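Local coordinates for protein metalloregulator ScaR (Streptococcus gordonii, PDB 3HRS) that acts as a manganese-responsive transcriptional repressor, probably binding DNA as a homodimer of the DtxR/MntR family, at residues A[79-82]-A[83-87]; A[20-23]-A[24-27]; A[182-185]-A[186-189]. All blocks are in the same frame, centred on the assembly; numbering follows the deposited sequence.

Interaction 1: A[79-82]-A[83-87]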
ATOM      1  N   GLU A  79       5.865   7.745   4.471  1.00 69.71           N
ATOM      2  CA  GLU A  79       5.505   9.103   4.850  1.00 65.30           C
ATOM      3  C   GLU A  79       5.730  10.008   3.651  1.00 55.65           C
ATOM      4  O   GLU A  79       4.791  10.638   3.191  1.00 51.90           O
ATOM      5  CB  GLU A  79       6.314   9.583   6.044  1.00 71.97           C
ATOM      6  CG  GLU A  79       6.081  11.033   6.391  1.00 87.00           C
ATOM      7  CD  GLU A  79       5.029  11.203   7.454  1.00 99.95           C
ATOM      8  OE1 GLU A  79       4.639  12.370   7.714  1.00102.75           O
ATOM      9  OE2 GLU A  79       4.610  10.169   8.034  1.00102.96           O
ATOM     10  N   VAL A  80       6.971  10.050   3.149  1.00 50.08           N
ATOM     11  CA  VAL A  80       7.328  10.836   1.972  1.00 42.67           C
ATOM     12  C   VAL A  80       6.410  10.560   0.791  1.00 49.40           C
ATOM     13  O   VAL A  80       6.024  11.476   0.099  1.00 53.26           O
ATOM     14  CB  VAL A  80       8.737  10.541   1.474  1.00 46.69           C
ATOM     15  CG1 VAL A  80       8.943  11.130   0.046  1.00 32.34           C
ATOM     16  CG2 VAL A  80       9.765  11.092   2.444  1.00 51.58           C
ATOM     17  N   PHE A  81       6.068   9.306   0.537  1.00 46.57           N
ATOM     18  CA  PHE A  81       5.187   9.034  -0.594  1.00 52.56           C
ATOM     19  C   PHE A  81       3.805   9.657  -0.367  1.00 53.58           C
ATOM     20  O   PHE A  81       3.299  10.340  -1.224  1.00 51.93           O
ATOM     21  CB  PHE A  81       5.084   7.527  -0.903  1.00 43.53           C
ATOM     22  CG  PHE A  81       4.028   7.176  -1.931  1.00 44.80           C
ATOM     23  CD1 PHE A  81       4.252   7.391  -3.283  1.00 46.91           C
ATOM     24  CD2 PHE A  81       2.818   6.600  -1.541  1.00 44.32           C
ATOM     25  CE1 PHE A  81       3.281   7.036  -4.237  1.00 52.99           C
ATOM     26  CE2 PHE A  81       1.843   6.235  -2.486  1.00 39.07           C
ATOM     27  CZ  PHE A  81       2.071   6.452  -3.831  1.00 43.75           C
ATOM     28  N   LEU A  82       3.208   9.418   0.793  1.00 54.71           N
ATOM     29  CA  LEU A  82       1.847   9.861   1.048  1.00 53.94           C
ATOM     30  C   LEU A  82       1.676  11.363   0.956  1.00 67.68           C
ATOM     31  O   LEU A  82       0.704  11.851   0.348  1.00 72.04           O
ATOM     32  CB  LEU A  82       1.342   9.364   2.398  1.00 54.36           C
ATOM     33  CG  LEU A  82       1.218   7.837   2.392  1.00 61.76           C
ATOM     34  CD1 LEU A  82       0.438   7.369   3.604  1.00 56.81           C
ATOM     35  CD2 LEU A  82       0.560   7.372   1.088  1.00 56.86           C
ATOM     36  N   VAL A  83       2.604  12.110   1.548  1.00 58.51           N
ATOM     37  CA  VAL A  83       2.423  13.551   1.550  1.00 49.80           C
ATOM     38  C   VAL A  83       2.841  14.208   0.243  1.00 57.15           C
ATOM     39  O   VAL A  83       2.095  15.025  -0.291  1.00 75.09           O
ATOM     40  CB  VAL A  83       2.999  14.263   2.803  1.00 45.86           C
ATOM     41  CG1 VAL A  83       3.792  13.312   3.654  1.00 50.17           C
ATOM     42  CG2 VAL A  83       3.813  15.496   2.412  1.00 40.77           C
ATOM     43  N   HIS A  84       3.991  13.843  -0.302  1.00 49.51           N
ATOM     44  CA  HIS A  84       4.409  14.418  -1.588  1.00 51.78           C
ATOM     45  C   HIS A  84       3.673  13.958  -2.855  1.00 55.97           C
ATOM     46  O   HIS A  84       3.489  14.724  -3.807  1.00 66.43           O
ATOM     47  CB  HIS A  84       5.890  14.245  -1.781  1.00 47.55           C
ATOM     48  CG  HIS A  84       6.697  15.110  -0.878  1.00 60.49           C
ATOM     49  ND1 HIS A  84       8.044  15.344  -1.069  1.00 62.64           N
ATOM     50  CD2 HIS A  84       6.341  15.821   0.221  1.00 54.31           C
ATOM     51  CE1 HIS A  84       8.487  16.159  -0.132  1.00 52.28           C
ATOM     52  NE2 HIS A  84       7.472  16.462   0.665  1.00 58.69           N
ATOM     53  N   HIS A  85       3.264  12.713  -2.896  1.00 54.53           N
ATOM     54  CA  HIS A  85       2.694  12.214  -4.140  1.00 52.41           C
ATOM     55  C   HIS A  85       1.198  12.291  -4.053  1.00 49.53           C
ATOM     56  O   HIS A  85       0.567  12.709  -5.014  1.00 61.72           O
ATOM     57  CB  HIS A  85       3.175  10.787  -4.462  1.00 45.81           C
ATOM     58  CG  HIS A  85       4.555  10.749  -5.032  1.00 51.29           C
ATOM     59  ND1 HIS A  85       4.902   9.948  -6.104  1.00 61.35           N
ATOM     60  CD2 HIS A  85       5.674  11.436  -4.697  1.00 43.33           C
ATOM     61  CE1 HIS A  85       6.179  10.137  -6.399  1.00 57.61           C
ATOM     62  NE2 HIS A  85       6.671  11.034  -5.560  1.00 52.30           N
ATOM     63  N   LEU A  86       0.633  11.933  -2.898  1.00 44.63           N
ATOM     64  CA  LEU A  86      -0.825  11.854  -2.768  1.00 45.90           C
ATOM     65  C   LEU A  86      -1.454  13.025  -2.017  1.00 52.23           C
ATOM     66  O   LEU A  86      -2.654  13.032  -1.774  1.00 55.57           O
ATOM     67  CB  LEU A  86      -1.220  10.537  -2.108  1.00 50.74           C
ATOM     68  CG  LEU A  86      -0.624   9.284  -2.780  1.00 57.25           C
ATOM     69  CD1 LEU A  86      -1.288   8.017  -2.243  1.00 52.09           C
ATOM     70  CD2 LEU A  86      -0.772   9.358  -4.301  1.00 58.04           C
ATOM     71  N   GLY A  87      -0.638  14.010  -1.648  1.00 53.39           N
ATOM     72  CA  GLY A  87      -1.081  15.151  -0.864  1.00 46.37           C
ATOM     73  C   GLY A  87      -1.789  14.867   0.457  1.00 52.89           C
ATOM     74  O   GLY A  87      -2.660  15.635   0.873  1.00 65.76           O
TER

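Interaction 2: A[20-23]-A[24-27]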
ATOM      1  N   LYS A  20      18.396   3.490  32.090  1.00124.40           N
ATOM      2  CA  LYS A  20      18.024   2.090  32.029  1.00117.87           C
ATOM      3  C   LYS A  20      16.801   1.958  31.123  1.00112.02           C
ATOM      4  O   LYS A  20      16.477   2.860  30.352  1.00104.73           O
ATOM      5  CB  LYS A  20      17.728   1.530  33.425  1.00114.63           C
ATOM      6  CG  LYS A  20      18.894   0.805  34.082  1.00117.27           C
ATOM      7  CD  LYS A  20      18.898   1.032  35.595  1.00129.61           C
ATOM      8  CE  LYS A  20      19.328   2.471  35.940  1.00133.52           C
ATOM      9  NZ  LYS A  20      18.710   3.024  37.188  1.00133.56           N
ATOM     10  N   ILE A  21      16.145   0.811  31.213  1.00108.77           N
ATOM     11  CA  ILE A  21      14.943   0.528  30.471  1.00 95.09           C
ATOM     12  C   ILE A  21      14.193  -0.437  31.348  1.00101.03           C
ATOM     13  O   ILE A  21      14.436  -1.637  31.313  1.00100.26           O
ATOM     14  CB  ILE A  21      15.258  -0.162  29.156  1.00 89.34           C
ATOM     15  CG1 ILE A  21      16.065   0.757  28.248  1.00 87.84           C
ATOM     16  CG2 ILE A  21      13.986  -0.567  28.443  1.00 94.87           C
ATOM     17  CD1 ILE A  21      16.013   0.328  26.785  1.00 84.30           C
ATOM     18  N   THR A  22      13.312   0.089  32.183  1.00111.34           N
ATOM     19  CA  THR A  22      12.513  -0.767  33.039  1.00120.28           C
ATOM     20  C   THR A  22      11.566  -1.534  32.119  1.00119.08           C
ATOM     21  O   THR A  22      11.431  -1.188  30.946  1.00115.07           O
ATOM     22  CB  THR A  22      11.704   0.079  34.034  1.00127.49           C
ATOM     23  OG1 THR A  22      10.363   0.229  33.556  1.00129.32           O
ATOM     24  CG2 THR A  22      12.335   1.460  34.185  1.00129.45           C
ATOM     25  N   ASN A  23      10.928  -2.584  32.622  1.00119.36           N
ATOM     26  CA  ASN A  23       9.822  -3.176  31.882  1.00121.15           C
ATOM     27  C   ASN A  23       8.563  -2.374  32.174  1.00126.32           C
ATOM     28  O   ASN A  23       7.651  -2.313  31.351  1.00127.04           O
ATOM     29  CB  ASN A  23       9.626  -4.652  32.229  1.00121.22           C
ATOM     30  CG  ASN A  23      10.723  -5.536  31.656  1.00117.42           C
ATOM     31  OD1 ASN A  23      11.902  -5.188  31.706  1.00118.48           O
ATOM     32  ND2 ASN A  23      10.339  -6.686  31.116  1.00111.12           N
ATOM     33  N   LYS A  24       8.535  -1.758  33.356  1.00130.31           N
ATOM     34  CA  LYS A  24       7.482  -0.817  33.730  1.00131.44           C
ATOM     35  C   LYS A  24       7.369   0.209  32.601  1.00127.79           C
ATOM     36  O   LYS A  24       6.281   0.455  32.076  1.00133.18           O
ATOM     37  CB  LYS A  24       7.807  -0.141  35.085  1.00132.95           C
ATOM     38  CG  LYS A  24       6.599   0.489  35.846  1.00199.71           C
ATOM     39  CD  LYS A  24       6.930   0.903  37.315  1.00187.77           C
ATOM     40  CE  LYS A  24       5.680   1.415  38.078  1.00134.78           C
ATOM     41  NZ  LYS A  24       5.873   1.725  39.539  1.00132.68           N
ATOM     42  N   GLU A  25       8.510   0.774  32.212  1.00117.98           N
ATOM     43  CA  GLU A  25       8.563   1.790  31.170  1.00113.77           C
ATOM     44  C   GLU A  25       8.124   1.236  29.828  1.00109.92           C
ATOM     45  O   GLU A  25       7.360   1.878  29.102  1.00111.65           O
ATOM     46  CB  GLU A  25       9.962   2.399  31.063  1.00113.40           C
ATOM     47  CG  GLU A  25      10.053   3.806  31.633  1.00121.06           C
ATOM     48  CD  GLU A  25      11.306   4.533  31.184  1.00119.74           C
ATOM     49  OE1 GLU A  25      11.248   5.774  30.984  1.00116.43           O
ATOM     50  OE2 GLU A  25      12.340   3.849  31.020  1.00116.11           O
ATOM     51  N   ILE A  26       8.606   0.043  29.502  1.00100.99           N
ATOM     52  CA  ILE A  26       8.168  -0.629  28.294  1.00102.53           C
ATOM     53  C   ILE A  26       6.667  -0.877  28.351  1.00108.14           C
ATOM     54  O   ILE A  26       5.965  -0.695  27.365  1.00112.03           O
ATOM     55  CB  ILE A  26       8.913  -1.957  28.078  1.00 97.53           C
ATOM     56  CG1 ILE A  26      10.372  -1.688  27.701  1.00 86.79           C
ATOM     57  CG2 ILE A  26       8.229  -2.781  26.991  1.00 97.14           C
ATOM     58  CD1 ILE A  26      11.269  -2.893  27.799  1.00 84.33           C
ATOM     59  N   ALA A  27       6.175  -1.291  29.508  1.00107.61           N
ATOM     60  CA  ALA A  27       4.750  -1.528  29.658  1.00109.32           C
ATOM     61  C   ALA A  27       3.999  -0.213  29.502  1.00105.56           C
ATOM     62  O   ALA A  27       2.909  -0.172  28.936  1.00101.30           O
ATOM     63  CB  ALA A  27       4.455  -2.143  31.003  1.00114.05           C
TER

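Interaction 3: A[182-185]-A[186-189]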
ATOM      1  N   GLY A 182      16.317  31.175  25.365  1.00129.65           N
ATOM      2  CA  GLY A 182      16.900  30.495  26.506  1.00124.82           C
ATOM      3  C   GLY A 182      15.890  29.822  27.414  1.00120.87           C
ATOM      4  O   GLY A 182      14.690  30.098  27.368  1.00119.50           O
ATOM      5  N   TYR A 183      16.387  28.912  28.238  1.00120.65           N
ATOM      6  CA  TYR A 183      15.591  28.332  29.303  1.00124.29           C
ATOM      7  C   TYR A 183      15.514  29.338  30.455  1.00127.20           C
ATOM      8  O   TYR A 183      16.546  29.807  30.931  1.00126.32           O
ATOM      9  CB  TYR A 183      16.261  27.044  29.783  1.00124.18           C
ATOM     10  CG  TYR A 183      15.459  26.233  30.774  1.00125.19           C
ATOM     11  CD1 TYR A 183      14.694  25.159  30.354  1.00123.15           C
ATOM     12  CD2 TYR A 183      15.479  26.531  32.128  1.00126.15           C
ATOM     13  CE1 TYR A 183      13.964  24.404  31.251  1.00125.00           C
ATOM     14  CE2 TYR A 183      14.750  25.781  33.036  1.00127.42           C
ATOM     15  CZ  TYR A 183      13.995  24.718  32.590  1.00127.36           C
ATOM     16  OH  TYR A 183      13.265  23.963  33.480  1.00128.96           O
ATOM     17  N   ASP A 184      14.305  29.690  30.888  1.00131.54           N
ATOM     18  CA  ASP A 184      14.150  30.462  32.126  1.00139.91           C
ATOM     19  C   ASP A 184      14.272  29.502  33.305  1.00137.30           C
ATOM     20  O   ASP A 184      13.486  28.565  33.428  1.00134.14           O
ATOM     21  CB  ASP A 184      12.813  31.204  32.171  1.00143.21           C
ATOM     22  CG  ASP A 184      12.765  32.253  33.271  1.00154.53           C
ATOM     23  OD1 ASP A 184      12.849  31.886  34.466  1.00159.71           O
ATOM     24  OD2 ASP A 184      12.636  33.451  32.941  1.00159.09           O
ATOM     25  N   ASP A 185      15.262  29.740  34.161  1.00137.74           N
ATOM     26  CA  ASP A 185      15.690  28.750  35.155  1.00141.15           C
ATOM     27  C   ASP A 185      14.622  28.261  36.135  1.00138.64           C
ATOM     28  O   ASP A 185      14.664  27.107  36.574  1.00128.12           O
ATOM     29  CB  ASP A 185      16.919  29.252  35.919  1.00152.81           C
ATOM     30  CG  ASP A 185      18.225  28.878  35.237  1.00152.82           C
ATOM     31  OD1 ASP A 185      18.196  28.054  34.295  1.00137.00           O
ATOM     32  OD2 ASP A 185      19.283  29.402  35.655  1.00162.43           O
ATOM     33  N   PHE A 186      13.675  29.123  36.491  1.00150.56           N
ATOM     34  CA  PHE A 186      12.582  28.679  37.352  1.00164.38           C
ATOM     35  C   PHE A 186      11.242  28.562  36.629  1.00163.88           C
ATOM     36  O   PHE A 186      10.452  27.663  36.931  1.00166.20           O
ATOM     37  CB  PHE A 186      12.433  29.555  38.590  1.00180.43           C
ATOM     38  CG  PHE A 186      11.540  28.953  39.632  1.00192.92           C
ATOM     39  CD1 PHE A 186      10.177  29.189  39.614  1.00197.87           C
ATOM     40  CD2 PHE A 186      12.058  28.117  40.610  1.00198.77           C
ATOM     41  CE1 PHE A 186       9.348  28.623  40.564  1.00201.73           C
ATOM     42  CE2 PHE A 186      11.235  27.548  41.565  1.00202.18           C
ATOM     43  CZ  PHE A 186       9.877  27.799  41.541  1.00202.87           C
ATOM     44  N   SER A 187      10.989  29.475  35.692  1.00155.43           N
ATOM     45  CA  SER A 187       9.817  29.404  34.819  1.00137.68           C
ATOM     46  C   SER A 187       9.632  27.961  34.352  1.00129.25           C
ATOM     47  O   SER A 187       8.514  27.493  34.140  1.00120.91           O
ATOM     48  CB  SER A 187      10.014  30.335  33.611  1.00128.57           C
ATOM     49  OG  SER A 187       8.793  30.828  33.080  1.00119.83           O
ATOM     50  N   HIS A 188      10.755  27.263  34.212  1.00131.86           N
ATOM     51  CA  HIS A 188      10.781  25.912  33.673  1.00129.72           C
ATOM     52  C   HIS A 188      10.323  25.911  32.223  1.00121.24           C
ATOM     53  O   HIS A 188       9.885  24.887  31.706  1.00121.42           O
ATOM     54  CB  HIS A 188       9.928  24.964  34.522  1.00137.66           C
ATOM     55  CG  HIS A 188      10.708  24.197  35.547  1.00150.48           C
ATOM     56  ND1 HIS A 188      11.167  24.764  36.718  1.00159.14           N
ATOM     57  CD2 HIS A 188      11.103  22.900  35.579  1.00151.79           C
ATOM     58  CE1 HIS A 188      11.814  23.854  37.423  1.00160.87           C
ATOM     59  NE2 HIS A 188      11.788  22.713  36.756  1.00156.10           N
ATOM     60  N   LEU A 189      10.438  27.061  31.566  1.00116.26           N
ATOM     61  CA  LEU A 189       9.973  27.196  30.190  1.00111.31           C
ATOM     62  C   LEU A 189      11.075  27.498  29.184  1.00114.03           C
ATOM     63  O   LEU A 189      12.165  27.957  29.532  1.00116.41           O
ATOM     64  CB  LEU A 189       8.894  28.275  30.086  1.00104.35           C
ATOM     65  CG  LEU A 189       7.702  28.105  31.022  1.00 99.06           C
ATOM     66  CD1 LEU A 189       6.709  29.241  30.811  1.00 98.48           C
ATOM     67  CD2 LEU A 189       7.042  26.737  30.821  1.00 90.19           C
TER

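Interaction 1: A[79-82]-A[83-87]
The F81 ring lies against H85 and L86, one turn further along, at the end of helix 62-84. The ring is placed by a first torsion that sets CG anti to the backbone N (chi1 171°). H85 crosses it at about a right angle: its CB and imidazole lie near the CD1 and CE1 side, with F81 CD1 3.8 Å from H85 CB. The two rings are tilted at 44° with centroids 5.3 Å apart, so the pair is neither a parallel stack nor a T. L86 meets the phenyl group at CE2 and CZ, its CD1 methyl 3.6 Å from F81 CE2. The same methyl turns to L82, where L86 CD1 and L82 CD2 are 3.9 Å apart. One methyl thus fills the angle between the F81 ring and L82, and leucine suits that place because its branched end can touch two neighbours at once.

Backbone bonds hold the turn beneath. H84 N donates to V80 O at 3.1 Å and H85 N to F81 O at 2.9 Å, but the next, from L86 N to L82 O, is weak, as the helix gives way. G87 then takes a positive phi, an angle that glycine, having no side chain, adopts easily.

F81 also meets F81 of the second subunit, and F108 of that subunit packs on F81, L82 and L86. On another side of the turn, E79, which binds zinc in another structure of this protein, sits beside H124. The chemistry divides accordingly. Acidic E79 brings its carboxylate to a metal site that holds no metal here, whereas the aromatic and aliphatic groups contribute an apolar surface to the dimer interface, consistent with one helix end serving both metal binding and subunit pairing.

Interaction 2: A[20-23]-A[24-27]
T22 and E25 meet at the start of helix 23-30, where the threonine is the N-cap residue. Its OG1 accepts from E25 N in a capping bond, straight at 165° and modelled at a very short 2.4 Å, a length not to be leaned on at this resolution. Threonine suits the place because its hydroxyl can replace the acceptor that the first helical turn lacks. The E25 side chain crosses that of T22 at about a right angle, its CB running past OG1.

The close-packed part lies on the inner side. I21 CG2 meets the end methyl of I26, with I21 CG2 and I26 CD1 3.6 Å apart and the two chains slanting across each other. In I26, CG1 stands anti to the carbonyl carbon (chi1 -70°), which brings CG1 and CD1 over T22 O as well as toward I21. L11 of helix 4-13 and Y58 of strand 57-60 cover both isoleucines, while V37 and M41 of helix 34-46 lie against I26, so branched aliphatic chains fit here.

N23 stands between the two sides, touching V37 and with its OD1 weakly bonded to the hydroxyl of Y58. Its carbonyl accepts from A27 N (2.6 Å, N-H...O angle 156°), whereas the bond from I26 N to T22 O is weak at 3.4 Å. The outer side is looser. K20 and K24 are exposed, and the K24 chain, extended beyond CG, leads its ammonium end away from the turn.

Helices 23-30 and 34-46, with the hairpin of strands 50-53 and 57-60, match the winged helix-turn-helix of this family. At the helix start the N-cap hydroxyl takes up an amide, while I26 from the helix and I21 from the preceding loop close the apolar side and the lysines stay with solvent.

Interaction 3: A[182-185]-A[186-189]
Y183 and D184 both set CG anti to the backbone N (chi1 -173° and -167°), and this carries the phenol over to H188 and the carboxylate over to S187. The phenol and imidazole chains lie side by side, pointing the same way. Y183 OH sits over one face of the H188 ring, near its rim, with H188 CD2 3.2 Å away. L189 O lies over one face of the tyrosine ring, again toward the rim, and accepts from D184 N at 3.1 Å. Aspartate supplies a further acceptor: S187 N donates to D184 OD1 at 3.3 Å, reaching it from above the carboxylate plane. The imidazole is held in turn by a bond from H188 ND1 to F186 O, 3.0 Å, with that oxygen in the ring plane. The positive phi of H188, 64°, turns the chain back into strand 189-194. The Y183 ring also meets that of Y190 edge-to-face. Aspartate and histidine suit so exposed a bend, since their side chains bond S187 N and F186 O. The arrangement is that of a beta-hairpin connection, here between the antiparallel strands 177-184 and 189-194 of the SH3-like FeoA domain.

From the N terminus the chain reaches interaction 2 first, where the loop after helix 4-13 runs into helix 23-30 of the probable DNA-binding domain. Interaction 1 follows at the far end of helix 62-84, in the metal-binding and dimerisation region, and interaction 3 comes last, closing the hairpin loop that joins strand 177-184 to strand 189-194 in the FeoA domain. All three are local and in series, so none nests within or crosses another. They are well separated: the centres of interactions 1 and 2 lie about 34 Å apart, on opposite sides of the chain's centre. A helix start, a helix end and a strand reversal thus fall in three successive family regions, and interaction 1 alone meets the second subunit.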